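PDB 3NWR: A rubisco-like protein from Burkholderia fungorum, which belongs to the ribulose bisphosphate carboxylase large-chain family as a rubisco-like protein, probably acting as a lyase. Local coordinates for residues Leu174-Thr179 against Leu208-Arg213; Cys200-His205 against Ile236-Asp241. All coordinates share one frame; numbering follows the deposited sequence.

Contact 1 (Leu174-Thr179 against Leu208-Arg213)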
ATOM      1  N   LEU A 174     -11.597 -22.205 -12.343  1.00 18.90           N
ATOM      2  CA  LEU A 174     -11.204 -23.509 -12.869  1.00 18.62           C
ATOM      3  C   LEU A 174     -10.679 -24.405 -11.763  1.00 17.48           C
ATOM      4  O   LEU A 174     -10.084 -23.940 -10.789  1.00 19.51           O
ATOM      5  CB  LEU A 174     -10.120 -23.375 -13.939  1.00 16.89           C
ATOM      6  CG  LEU A 174     -10.441 -22.612 -15.225  1.00 17.07           C
ATOM      7  CD1 LEU A 174      -9.213 -22.582 -16.119  1.00 20.39           C
ATOM      8  CD2 LEU A 174     -11.623 -23.234 -15.960  1.00 20.99           C
ATOM      9  N   SER A 175     -10.884 -25.707 -11.917  1.00 19.12           N
ATOM     10  CA  SER A 175     -10.260 -26.665 -11.014  1.00 20.78           C
ATOM     11  C   SER A 175      -8.771 -26.778 -11.337  1.00 17.35           C
ATOM     12  O   SER A 175      -8.307 -26.264 -12.360  1.00 17.18           O
ATOM     13  CB  SER A 175     -10.913 -28.035 -11.181  1.00 19.12           C
ATOM     14  OG  SER A 175     -10.565 -28.587 -12.437  1.00 20.28           O
ATOM     15  N   ALA A 176      -8.023 -27.473 -10.484  1.00 17.68           N
ATOM     16  CA  ALA A 176      -6.609 -27.684 -10.752  1.00 18.20           C
ATOM     17  C   ALA A 176      -6.426 -28.436 -12.064  1.00 20.70           C
ATOM     18  O   ALA A 176      -5.581 -28.078 -12.875  1.00 19.00           O
ATOM     19  CB  ALA A 176      -5.931 -28.425  -9.601  1.00 20.79           C
ATOM     20  N   ALA A 177      -7.232 -29.476 -12.276  1.00 20.54           N
ATOM     21  CA  ALA A 177      -7.153 -30.259 -13.505  1.00 21.98           C
ATOM     22  C   ALA A 177      -7.498 -29.420 -14.727  1.00 18.62           C
ATOM     23  O   ALA A 177      -6.833 -29.516 -15.759  1.00 22.28           O
ATOM     24  CB  ALA A 177      -8.077 -31.486 -13.420  1.00 21.72           C
ATOM     25  N   GLU A 178      -8.540 -28.605 -14.616  1.00 19.10           N
ATOM     26  CA  GLU A 178      -8.945 -27.757 -15.732  1.00 20.66           C
ATOM     27  C   GLU A 178      -7.856 -26.734 -16.055  1.00 19.26           C
ATOM     28  O   GLU A 178      -7.592 -26.436 -17.220  1.00 18.29           O
ATOM     29  CB  GLU A 178     -10.273 -27.063 -15.433  1.00 20.94           C
ATOM     30  CG  GLU A 178     -11.483 -27.998 -15.463  1.00 23.82           C
ATOM     31  CD  GLU A 178     -12.747 -27.340 -14.942  1.00 30.96           C
ATOM     32  OE1 GLU A 178     -12.647 -26.422 -14.104  1.00 23.38           O
ATOM     33  OE2 GLU A 178     -13.849 -27.751 -15.362  1.00 34.34           O
ATOM     34  N   THR A 179      -7.213 -26.211 -15.015  1.00 17.82           N
ATOM     35  CA  THR A 179      -6.145 -25.235 -15.215  1.00 19.12           C
ATOM     36  C   THR A 179      -4.973 -25.880 -15.945  1.00 18.44           C
ATOM     37  O   THR A 179      -4.424 -25.319 -16.898  1.00 18.21           O
ATOM     38  CB  THR A 179      -5.657 -24.678 -13.876  1.00 15.37           C
ATOM     39  OG1 THR A 179      -6.762 -24.098 -13.173  1.00 17.52           O
ATOM     40  CG2 THR A 179      -4.582 -23.597 -14.091  1.00 15.84           C
ATOM     41  N   LEU A 208      -3.498 -23.733  -4.265  1.00 18.65           N
ATOM     42  CA  LEU A 208      -2.154 -23.529  -4.763  1.00 20.20           C
ATOM     43  C   LEU A 208      -1.397 -24.842  -4.920  1.00 20.35           C
ATOM     44  O   LEU A 208      -0.830 -25.117  -5.983  1.00 23.52           O
ATOM     45  CB  LEU A 208      -1.418 -22.579  -3.825  1.00 20.91           C
ATOM     46  CG  LEU A 208      -0.051 -22.022  -4.217  1.00 24.99           C
ATOM     47  CD1 LEU A 208       1.039 -23.073  -4.045  1.00 21.32           C
ATOM     48  CD2 LEU A 208      -0.083 -21.457  -5.626  1.00 21.88           C
ATOM     49  N   ALA A 209      -1.398 -25.666  -3.876  1.00 20.12           N
ATOM     50  CA  ALA A 209      -0.642 -26.912  -3.907  1.00 24.09           C
ATOM     51  C   ALA A 209      -1.065 -27.815  -5.071  1.00 22.26           C
ATOM     52  O   ALA A 209      -0.224 -28.237  -5.868  1.00 24.11           O
ATOM     53  CB  ALA A 209      -0.755 -27.644  -2.582  1.00 26.47           C
ATOM     54  N   GLU A 210      -2.363 -28.089  -5.179  1.00 18.94           N
ATOM     55  CA  GLU A 210      -2.878 -28.926  -6.260  1.00 18.74           C
ATOM     56  C   GLU A 210      -2.627 -28.301  -7.627  1.00 18.61           C
ATOM     57  O   GLU A 210      -2.282 -28.993  -8.579  1.00 18.32           O
ATOM     58  CB  GLU A 210      -4.382 -29.149  -6.108  1.00 24.50           C
ATOM     59  CG  GLU A 210      -4.810 -29.847  -4.835  1.00 29.91           C
ATOM     60  CD  GLU A 210      -6.320 -29.979  -4.751  1.00 35.17           C
ATOM     61  OE1 GLU A 210      -6.974 -30.054  -5.817  1.00 38.70           O
ATOM     62  OE2 GLU A 210      -6.854 -30.006  -3.623  1.00 40.47           O
ATOM     63  N   ARG A 211      -2.820 -26.990  -7.721  1.00 17.36           N
ATOM     64  CA  ARG A 211      -2.665 -26.306  -8.993  1.00 16.80           C
ATOM     65  C   ARG A 211      -1.219 -26.366  -9.485  1.00 15.83           C
ATOM     66  O   ARG A 211      -0.972 -26.641 -10.659  1.00 15.34           O
ATOM     67  CB  ARG A 211      -3.149 -24.855  -8.876  1.00 15.59           C
ATOM     68  CG  ARG A 211      -3.292 -24.144 -10.211  1.00 18.16           C
ATOM     69  CD  ARG A 211      -3.994 -22.802 -10.070  1.00 18.15           C
ATOM     70  NE  ARG A 211      -3.107 -21.735  -9.608  1.00 16.97           N
ATOM     71  CZ  ARG A 211      -3.096 -21.240  -8.373  1.00 15.55           C
ATOM     72  NH1 ARG A 211      -3.902 -21.737  -7.436  1.00 14.03           N
ATOM     73  NH2 ARG A 211      -2.257 -20.256  -8.065  1.00 16.97           N
ATOM     74  N   VAL A 212      -0.266 -26.117  -8.589  1.00 16.20           N
ATOM     75  CA  VAL A 212       1.145 -26.162  -8.966  1.00 14.70           C
ATOM     76  C   VAL A 212       1.535 -27.556  -9.442  1.00 17.15           C
ATOM     77  O   VAL A 212       2.176 -27.705 -10.478  1.00 16.92           O
ATOM     78  CB  VAL A 212       2.073 -25.727  -7.812  1.00 16.01           C
ATOM     79  CG1 VAL A 212       3.531 -26.011  -8.158  1.00 16.71           C
ATOM     80  CG2 VAL A 212       1.879 -24.238  -7.501  1.00 16.32           C
ATOM     81  N   ARG A 213       1.149 -28.574  -8.675  1.00 19.35           N
ATOM     82  CA  ARG A 213       1.468 -29.947  -9.061  1.00 19.07           C
ATOM     83  C   ARG A 213       0.867 -30.345 -10.414  1.00 18.55           C
ATOM     84  O   ARG A 213       1.560 -30.908 -11.267  1.00 19.67           O
ATOM     85  CB  ARG A 213       1.043 -30.927  -7.965  1.00 18.94           C
ATOM     86  CG  ARG A 213       1.776 -30.746  -6.656  1.00 21.43           C
ATOM     87  CD  ARG A 213       1.323 -31.799  -5.654  1.00 23.53           C
ATOM     88  NE  ARG A 213       2.212 -31.854  -4.499  1.00 31.53           N
ATOM     89  CZ  ARG A 213       1.943 -31.293  -3.327  1.00 30.40           C
ATOM     90  NH1 ARG A 213       0.807 -30.641  -3.154  1.00 30.19           N
ATOM     91  NH2 ARG A 213       2.807 -31.390  -2.326  1.00 38.86           N
TER
HETATM   92  O   HOH W   1      -8.866 -28.487  -7.881  1.00 23.75           O
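Ala176 CB rests against the first turn of helix 208-226, 3.8 Å from Glu210 O and 3.9 Å from Glu210 CB; the 4.5 Å between the CA atoms of Ala176 and Arg211 shows how closely the backbones approach at this alanine. One turn on, Thr179 CG2 meets Arg211. From the CB of Arg211, CG anti to the backbone N (chi1 -168°) carries the stem obliquely past Thr179 CG2, with CG and CD each 4.1 Å from that methyl. The chain then bends at chi3 (81°), leaving the guanidinium to bond beyond the contact: NE has a hydrogen bond outside the two segments, NH1 bonds the carbonyls of Ala201 and Ala206, and NH2 forms a salt bridge to Asp196, next in sequence to the carboxylated Lys195. Thr179 OG1 turns back to Ser175 O (2.8 Å), which also takes Thr179 N from the opposite face. At the helix start Glu178 N bonds Ser175 OG and Ser175 N bonds Glu178 OE1 at 173°, a capping box. A water takes Ala176 N (2.9 Å) and donates to Glu210 OE1. Small residues and aliphatic stems thus join the N-terminal turns of two consecutive helices in the outer helical layer of the rubisco-type TIM barrel.

Contact 2 (Cys200-His205 against Ile236-Asp241). With GOL (glycerol), chain H.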
ATOM      1  N   CYS A 200      -6.445 -14.953  -8.443  1.00 13.24           N
ATOM      2  CA  CYS A 200      -6.306 -16.387  -8.206  1.00 13.31           C
ATOM      3  C   CYS A 200      -4.978 -16.683  -7.535  1.00 12.71           C
ATOM      4  O   CYS A 200      -3.929 -16.569  -8.162  1.00 14.30           O
ATOM      5  CB  CYS A 200      -6.370 -17.148  -9.528  1.00 14.64           C
ATOM      6  SG  CYS A 200      -6.302 -18.937  -9.297  1.00 16.14           S
ATOM      7  N   ALA A 201      -5.021 -17.058  -6.263  1.00 12.01           N
ATOM      8  CA  ALA A 201      -3.816 -17.420  -5.527  1.00 11.06           C
ATOM      9  C   ALA A 201      -3.992 -18.799  -4.903  1.00 13.48           C
ATOM     10  O   ALA A 201      -3.371 -19.766  -5.347  1.00 15.55           O
ATOM     11  CB  ALA A 201      -3.498 -16.378  -4.469  1.00 14.09           C
ATOM     12  N   ASN A 202      -4.845 -18.883  -3.884  1.00 15.31           N
ATOM     13  CA  ASN A 202      -5.119 -20.158  -3.218  1.00 15.63           C
ATOM     14  C   ASN A 202      -6.630 -20.385  -3.072  1.00 15.44           C
ATOM     15  O   ASN A 202      -7.132 -20.598  -1.969  1.00 16.99           O
ATOM     16  CB  ASN A 202      -4.421 -20.191  -1.859  1.00 16.98           C
ATOM     17  CG  ASN A 202      -4.385 -21.582  -1.242  1.00 19.95           C
ATOM     18  OD1 ASN A 202      -4.451 -22.599  -1.941  1.00 19.26           O
ATOM     19  ND2 ASN A 202      -4.271 -21.626   0.077  1.00 20.94           N
ATOM     20  N   PRO A 203      -7.365 -20.322  -4.194  1.00 14.94           N
ATOM     21  CA  PRO A 203      -8.821 -20.479  -4.127  1.00 15.43           C
ATOM     22  C   PRO A 203      -9.208 -21.903  -3.746  1.00 17.57           C
ATOM     23  O   PRO A 203      -8.448 -22.830  -3.998  1.00 19.20           O
ATOM     24  CB  PRO A 203      -9.262 -20.197  -5.562  1.00 15.85           C
ATOM     25  CG  PRO A 203      -8.096 -20.682  -6.398  1.00 15.74           C
ATOM     26  CD  PRO A 203      -6.867 -20.345  -5.582  1.00 17.20           C
ATOM     27  N   ALA A 204     -10.392 -22.075  -3.172  1.00 20.00           N
ATOM     28  CA  ALA A 204     -10.901 -23.417  -2.907  1.00 20.04           C
ATOM     29  C   ALA A 204     -11.051 -24.220  -4.207  1.00 22.65           C
ATOM     30  O   ALA A 204     -10.898 -25.443  -4.214  1.00 20.35           O
ATOM     31  CB  ALA A 204     -12.229 -23.346  -2.144  1.00 18.93           C
ATOM     32  N   HIS A 205     -11.323 -23.525  -5.313  1.00 19.90           N
ATOM     33  CA  HIS A 205     -11.523 -24.179  -6.609  1.00 18.82           C
ATOM     34  C   HIS A 205     -10.285 -24.923  -7.103  1.00 19.52           C
ATOM     35  O   HIS A 205     -10.380 -25.958  -7.769  1.00 20.46           O
ATOM     36  CB  HIS A 205     -11.934 -23.148  -7.659  1.00 22.09           C
ATOM     37  CG  HIS A 205     -13.113 -22.320  -7.257  1.00 21.01           C
ATOM     38  ND1 HIS A 205     -13.076 -20.943  -7.197  1.00 21.77           N
ATOM     39  CD2 HIS A 205     -14.365 -22.681  -6.888  1.00 20.74           C
ATOM     40  CE1 HIS A 205     -14.259 -20.491  -6.820  1.00 18.59           C
ATOM     41  NE2 HIS A 205     -15.055 -21.526  -6.616  1.00 26.57           N
ATOM     42  N   ILE A 236       1.531 -16.841  -5.735  1.00 10.63           N
ATOM     43  CA  ILE A 236       1.673 -17.403  -4.398  1.00 11.18           C
ATOM     44  C   ILE A 236       1.315 -16.409  -3.303  1.00 11.68           C
ATOM     45  O   ILE A 236       1.476 -16.710  -2.119  1.00 12.91           O
ATOM     46  CB  ILE A 236       3.098 -17.932  -4.134  1.00 13.32           C
ATOM     47  CG1 ILE A 236       4.103 -16.778  -4.169  1.00 12.89           C
ATOM     48  CG2 ILE A 236       3.463 -19.031  -5.146  1.00 13.95           C
ATOM     49  CD1 ILE A 236       5.503 -17.152  -3.661  1.00 13.77           C
ATOM     50  N   THR A 237       0.824 -15.235  -3.703  1.00 13.31           N
ATOM     51  CA  THR A 237       0.384 -14.204  -2.752  1.00 13.29           C
ATOM     52  C   THR A 237      -0.347 -14.821  -1.563  1.00 12.63           C
ATOM     53  O   THR A 237      -1.351 -15.520  -1.750  1.00 14.11           O
ATOM     54  CB  THR A 237      -0.568 -13.200  -3.427  1.00 11.58           C
ATOM     55  OG1 THR A 237       0.086 -12.587  -4.549  1.00 11.16           O
ATOM     56  CG2 THR A 237      -1.007 -12.115  -2.431  1.00 12.81           C
ATOM     57  N   ASP A 238       0.151 -14.560  -0.355  1.00 11.90           N
ATOM     58  CA  ASP A 238      -0.402 -15.136   0.872  1.00 13.20           C
ATOM     59  C   ASP A 238       0.335 -14.525   2.050  1.00 12.21           C
ATOM     60  O   ASP A 238       1.264 -13.726   1.890  1.00 12.71           O
ATOM     61  CB  ASP A 238      -0.178 -16.657   0.890  1.00 13.26           C
ATOM     62  CG  ASP A 238      -1.272 -17.426   1.622  1.00 16.01           C
ATOM     63  OD1 ASP A 238      -1.894 -16.896   2.564  1.00 15.69           O
ATOM     64  OD2 ASP A 238      -1.492 -18.599   1.255  1.00 15.89           O
ATOM     65  N   ASP A 239      -0.078 -14.917   3.245  1.00 14.19           N
ATOM     66  CA  ASP A 239       0.705 -14.691   4.438  1.00 12.96           C
ATOM     67  C   ASP A 239       2.173 -15.066   4.172  1.00 14.52           C
ATOM     68  O   ASP A 239       2.443 -15.993   3.402  1.00 14.77           O
ATOM     69  CB  ASP A 239       0.089 -15.560   5.525  1.00 18.50           C
ATOM     70  CG  ASP A 239       1.012 -15.807   6.653  1.00 22.94           C
ATOM     71  OD1 ASP A 239       1.059 -14.939   7.550  1.00 22.91           O
ATOM     72  OD2 ASP A 239       1.669 -16.871   6.643  1.00 18.92           O
ATOM     73  N   LEU A 240       3.126 -14.345   4.763  1.00 13.30           N
ATOM     74  CA  LEU A 240       4.539 -14.549   4.407  1.00 15.61           C
ATOM     75  C   LEU A 240       5.033 -15.982   4.624  1.00 16.14           C
ATOM     76  O   LEU A 240       5.649 -16.563   3.731  1.00 14.93           O
ATOM     77  CB  LEU A 240       5.458 -13.559   5.138  1.00 14.63           C
ATOM     78  CG  LEU A 240       6.974 -13.602   4.865  1.00 15.41           C
ATOM     79  CD1 LEU A 240       7.697 -14.723   5.639  1.00 15.37           C
ATOM     80  CD2 LEU A 240       7.287 -13.671   3.365  1.00 14.48           C
ATOM     81  N   ASP A 241       4.769 -16.556   5.794  1.00 14.46           N
ATOM     82  CA  ASP A 241       5.220 -17.924   6.041  1.00 15.38           C
ATOM     83  C   ASP A 241       4.638 -18.864   4.989  1.00 13.21           C
ATOM     84  O   ASP A 241       5.332 -19.754   4.483  1.00 13.52           O
ATOM     85  CB  ASP A 241       4.828 -18.398   7.441  1.00 15.07           C
ATOM     86  CG  ASP A 241       5.572 -17.670   8.541  1.00 16.60           C
ATOM     87  OD1 ASP A 241       6.643 -17.098   8.292  1.00 15.50           O
ATOM     88  OD2 ASP A 241       5.081 -17.687   9.689  1.00 19.90           O
TER
HETATM   89  C1  GOL H 439      -4.866 -18.622   2.564  1.00 27.09           C
HETATM   90  O1  GOL H 439      -4.317 -19.097   1.350  1.00 20.46           O
HETATM   91  C2  GOL H 439      -5.223 -19.714   3.582  1.00 35.02           C
HETATM   92  O2  GOL H 439      -4.411 -20.862   3.471  1.00 35.54           O
HETATM   93  C3  GOL H 439      -6.687 -20.122   3.453  1.00 30.14           C
HETATM   94  O3  GOL H 439      -6.812 -21.172   2.518  1.00 40.11           O
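The nearest CA atoms are those of Ala201 and Ile236, 5.6 Å apart, yet the chains do not pair as strands: 200-205 has no regular structure, 236-239 is a turn after strand 233-235, and Leu240 and Asp241 begin helix 240-252. Ala201 CB points at the other chain and packs 3.6 Å from Thr237 O, with its CB 4.4 Å from Thr237 CB; that methyl-on-carbonyl contact supplies the direct touch. The hydroxyl of Thr237 is engaged elsewhere, with Asn235 and the backbone N of Ser261. Further along, Asn202 and Asp238 face each other without bonding directly, Asn202 ND2 being 4.3 Å from Asp238 OD2. A glycerol, probably from the crystallisation liquor, closes the interval: Asn202 ND2 donates to its O1 (2.8 Å) almost straight, at 170°, and O1 in turn donates to Asp238 OD2 (2.9 Å). Asn202 CG is anti to the backbone N (chi1 -167°), which extends the amide toward the glycerol. Asp238 is held at both oxygens: OD2 also receives His246 NE2 from helix 240-252, and OD1 takes the Asp239 N-H (2.8 Å) on the anti side, 22° out of the carboxylate plane. Asn106 of the second subunit bonds the same glycerol, and Thr109 of that subunit packs on Ala201, which places the cluster at the dimer interface. In the rubisco-type barrel these are probably the loops after successive strands, meeting beside the N-terminal domain of the second subunit, as in the rubisco large-chain dimer.

The two contacts interlock along the chain, with centres about 12 Å apart, both within the catalytic domain and mainly buried. Contact 1 joins two helices on the outside of the barrel, with apolar touches edged by a water and by the exposed Glu210; its centre lies about 26 Å from the centre of the chain, against about 20 Å for contact 2. Contact 2 joins the loop before helix 208-226 to the one before helix 240-252; it buries less, 118 Å² against 157 Å², and a polar bridge through glycerol and extensive partner-subunit contacts set it apart. The start of helix 208-226 serves both, since Leu208 N bonds Asn202 OD1 (2.8 Å).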